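Local coordinates for metazoan TIR-STING fusion (Crassostrea gigas, PDB 6WT6), which is a fusion of a TIR domain with a STING ligand-binding domain and is present in two copies in the assembly, at residues 186-189 against 190-194; 278-281 against 282-285. All blocks are in the same frame, centred on the assembly; numbering follows the deposited sequence.

Interaction 1 (186-189 against 190-194); sequences GYLK and IILPD
Leu-192 N gives the shortest bond of this helix turn to Leu-188 O, at 2.9 Å, nearly straight at 161° and in the plane of the carbonyl. One residue earlier, Tyr-187 O takes two amides at once. Ile-191 N reaches it at 3.1 Å, almost in line with the C=O, while Ile-190 N comes from above the carbonyl plane at 3.0 Å. The regular pattern is thus already disturbed at Ile-190, whose bond spans three residues, and it lapses again at Pro-193, for a proline has no amide hydrogen: its CD lies 3.2 Å from Lys-189 O, where the next helical bond would otherwise form. Lys-189 NZ makes salt bridges with Asp-320 and Glu-322. Outside the backbone, Ile-191 folds back across the Tyr-187 ring. Its CG1, set between the backbone N and the carbonyl carbon (chi1 59°), sits over the ring centre in a CH-pi contact at 4.2 Å from the centroid, and CD1 continues over the same ring toward CZ. Leu-188 and Leu-192 lie side by side and point the same way, CD2 of Leu-188 being 4.1 Å from CG of Leu-192. Both touch Leu-317, so the pair forms an apolar ridge against helix 299-319. This is i to i+4 packing on an irregular, kinked stretch of the long helix 176-204 that includes Pro-193, in the STING ligand-binding domain.

Interaction 2 (278-281 against 282-285); sequences EYIG and VIHT
His-284 N donates to Gly-281 O at 3.2 Å, with an N-H...O angle of 150° and the amide well above the carbonyl plane. The bond before it also spans three residues: Ile-283 N reaches Ile-280 O at 3.3 Å, again tilted out of the plane of its carbonyl. A third follows from Thr-285 N to Val-282 O, so three successive amides each reach back three residues and wind the chain tightly. The imidazole of His-284 turns outward, and its ND1 is hydrogen-bonded to the backbone N of Cys-226. Ile-280 carries the apolar side of the contact. Its CG2 meets CG1 of Val-282 at 3.8 Å and CG2 of Ile-283 at 3.9 Å, the Ile-280 and Ile-283 side chains crossing at about a right angle. Ile-283 also closes over the carbonyl: a chi1 of 72° swings its CG1 methylene back to 3.2 Å from Ile-280 O, and CD1 remains close to the same oxygen. All three aliphatic side chains touch Phe-309 of helix 299-319, which gathers them on one hydrophobic patch. Consecutive turns of 3-10-like geometry, from Ile-280 to Thr-285, thus make the junction between strand 272-279 and helix 284-291 in the alpha/beta STING ligand-binding domain.

Interactions 1 and 2 belong to the same STING ligand-binding domain, with centres about 16 Å apart, and they meet through one polar pair: Tyr-187 OH is modelled 2.4 Å from Glu-278 OE2, a probable hydrogen bond whose exact length is uncertain. It joins helix 176-204 to the end of strand 272-279. Helix 299-319 is a shared neighbour: Leu-188 and Leu-192 of interaction 1 rest on Leu-317, while the aliphatic cluster of interaction 2 rests on Phe-309. Tyr-183, one turn before Tyr-187, touches both Leu-188 and Ile-280. Interaction 2 also lies nearer the dimer interface, since Thr-285 packs on Gly-182 of the second subunit.

Interaction 1 (186-189 against 190-194)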
# COMPACT_ATOMS: atom_id res chain seq x y z
N GLY A 186 0.23 -11.97 -5.17
CA GLY A 186 0.14 -11.95 -6.61
C GLY A 186 1.24 -12.67 -7.34
O GLY A 186 1.13 -12.88 -8.55
N TYR A 187 2.29 -13.09 -6.63
CA TYR A 187 3.48 -13.61 -7.31
C TYR A 187 4.31 -14.53 -6.42
O TYR A 187 4.43 -15.72 -6.71
CB TYR A 187 4.34 -12.45 -7.83
CG TYR A 187 5.57 -12.87 -8.60
CD1 TYR A 187 5.46 -13.55 -9.80
CD2 TYR A 187 6.84 -12.57 -8.13
CE1 TYR A 187 6.59 -13.94 -10.52
CE2 TYR A 187 7.98 -12.95 -8.84
CZ TYR A 187 7.84 -13.63 -10.03
OH TYR A 187 8.96 -14.02 -10.73
N LEU A 188 4.91 -13.97 -5.36
CA LEU A 188 5.86 -14.73 -4.56
C LEU A 188 5.20 -15.96 -3.94
O LEU A 188 5.74 -17.07 -4.01
CB LEU A 188 6.48 -13.84 -3.48
CG LEU A 188 7.48 -12.77 -3.96
CD1 LEU A 188 8.20 -12.11 -2.78
CD2 LEU A 188 8.49 -13.36 -4.93
N LYS A 189 4.01 -15.79 -3.36
CA LYS A 189 3.29 -16.91 -2.76
C LYS A 189 2.98 -18.01 -3.77
O LYS A 189 2.85 -19.18 -3.39
CB LYS A 189 1.99 -16.41 -2.10
CG LYS A 189 1.14 -17.47 -1.41
CD LYS A 189 1.91 -18.19 -0.30
CE LYS A 189 0.99 -19.10 0.50
NZ LYS A 189 1.71 -19.85 1.56
N ILE A 190 2.91 -17.66 -5.06
CA ILE A 190 2.58 -18.65 -6.09
C ILE A 190 3.82 -19.44 -6.49
O ILE A 190 3.77 -20.68 -6.60
CB ILE A 190 1.95 -17.95 -7.30
CG1 ILE A 190 0.72 -17.14 -6.86
CG2 ILE A 190 1.57 -18.97 -8.37
CD1 ILE A 190 0.20 -16.20 -7.93
N ILE A 191 4.95 -18.77 -6.71
CA ILE A 191 6.10 -19.40 -7.34
C ILE A 191 7.13 -19.91 -6.34
O ILE A 191 7.77 -20.94 -6.57
CB ILE A 191 6.75 -18.44 -8.36
CG1 ILE A 191 7.21 -17.14 -7.69
CG2 ILE A 191 5.77 -18.12 -9.49
CD1 ILE A 191 8.70 -16.98 -7.65
N LEU A 192 7.29 -19.22 -5.21
CA LEU A 192 8.35 -19.58 -4.26
C LEU A 192 8.20 -20.96 -3.62
O LEU A 192 9.22 -21.66 -3.49
CB LEU A 192 8.48 -18.51 -3.16
CG LEU A 192 9.09 -17.14 -3.49
CD1 LEU A 192 9.43 -16.38 -2.21
CD2 LEU A 192 10.32 -17.25 -4.39
N PRO A 193 7.00 -21.41 -3.18
CA PRO A 193 6.93 -22.65 -2.39
C PRO A 193 7.63 -23.86 -3.00
O PRO A 193 8.24 -24.63 -2.25
CB PRO A 193 5.42 -22.88 -2.26
CG PRO A 193 4.85 -21.52 -2.27
CD PRO A 193 5.68 -20.74 -3.24
N ASP A 194 7.56 -24.04 -4.31
CA ASP A 194 8.22 -25.18 -4.95
C ASP A 194 9.37 -24.76 -5.87
O ASP A 194 9.89 -25.61 -6.61
CB ASP A 194 7.21 -26.02 -5.72
CG ASP A 194 6.39 -26.93 -4.81
OD1 ASP A 194 6.84 -27.20 -3.68
OD2 ASP A 194 5.30 -27.38 -5.23

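Interaction 2 (278-281 against 282-285)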
# COMPACT_ATOMS: atom_id res chain seq x y z
N GLU A 278 16.04 -11.73 -10.78
CA GLU A 278 15.20 -10.73 -11.43
C GLU A 278 15.08 -9.53 -10.51
O GLU A 278 15.39 -9.61 -9.31
CB GLU A 278 13.82 -11.30 -11.78
CG GLU A 278 13.02 -11.73 -10.57
CD GLU A 278 11.82 -12.59 -10.93
OE1 GLU A 278 11.93 -13.38 -11.89
OE2 GLU A 278 10.76 -12.46 -10.28
N TYR A 279 14.65 -8.41 -11.07
CA TYR A 279 14.33 -7.25 -10.27
C TYR A 279 13.01 -7.46 -9.53
O TYR A 279 12.13 -8.19 -9.99
CB TYR A 279 14.23 -5.99 -11.14
CG TYR A 279 15.55 -5.45 -11.65
CD1 TYR A 279 16.36 -4.66 -10.85
CD2 TYR A 279 15.98 -5.71 -12.95
CE1 TYR A 279 17.56 -4.16 -11.31
CE2 TYR A 279 17.17 -5.21 -13.42
CZ TYR A 279 17.96 -4.44 -12.60
OH TYR A 279 19.15 -3.93 -13.07
N ILE A 280 12.88 -6.81 -8.37
CA ILE A 280 11.59 -6.64 -7.72
C ILE A 280 10.88 -5.52 -8.48
O ILE A 280 11.14 -4.34 -8.25
CB ILE A 280 11.74 -6.30 -6.23
CG1 ILE A 280 12.59 -7.36 -5.53
CG2 ILE A 280 10.37 -6.19 -5.58
CD1 ILE A 280 12.73 -7.13 -4.04
N GLY A 281 9.99 -5.89 -9.40
CA GLY A 281 9.46 -4.92 -10.35
C GLY A 281 8.62 -3.83 -9.71
O GLY A 281 8.52 -2.73 -10.25
N VAL A 282 8.01 -4.12 -8.55
CA VAL A 282 7.09 -3.16 -7.95
C VAL A 282 7.82 -1.90 -7.47
O VAL A 282 7.22 -0.82 -7.44
CB VAL A 282 6.31 -3.84 -6.80
CG1 VAL A 282 7.22 -4.13 -5.62
CG2 VAL A 282 5.13 -2.97 -6.37
N ILE A 283 9.11 -2.00 -7.13
CA ILE A 283 9.81 -0.83 -6.61
C ILE A 283 9.97 0.26 -7.67
O ILE A 283 10.13 1.43 -7.32
CB ILE A 283 11.18 -1.21 -6.01
CG1 ILE A 283 12.17 -1.58 -7.11
CG2 ILE A 283 11.01 -2.35 -5.01
CD1 ILE A 283 13.50 -2.11 -6.59
N HIS A 284 9.91 -0.10 -8.95
CA HIS A 284 10.04 0.89 -10.01
C HIS A 284 8.97 1.96 -9.92
O HIS A 284 9.16 3.09 -10.40
CB HIS A 284 9.98 0.21 -11.38
CG HIS A 284 10.47 1.07 -12.50
ND1 HIS A 284 11.81 1.26 -12.76
CD2 HIS A 284 9.80 1.79 -13.43
CE1 HIS A 284 11.95 2.06 -13.80
NE2 HIS A 284 10.74 2.40 -14.23
N THR A 285 7.83 1.63 -9.31
CA THR A 285 6.76 2.60 -9.11
C THR A 285 7.24 3.79 -8.28
O THR A 285 6.89 4.94 -8.58
CB THR A 285 5.56 1.92 -8.45
OG1 THR A 285 4.96 1.01 -9.38
CG2 THR A 285 4.52 2.93 -7.99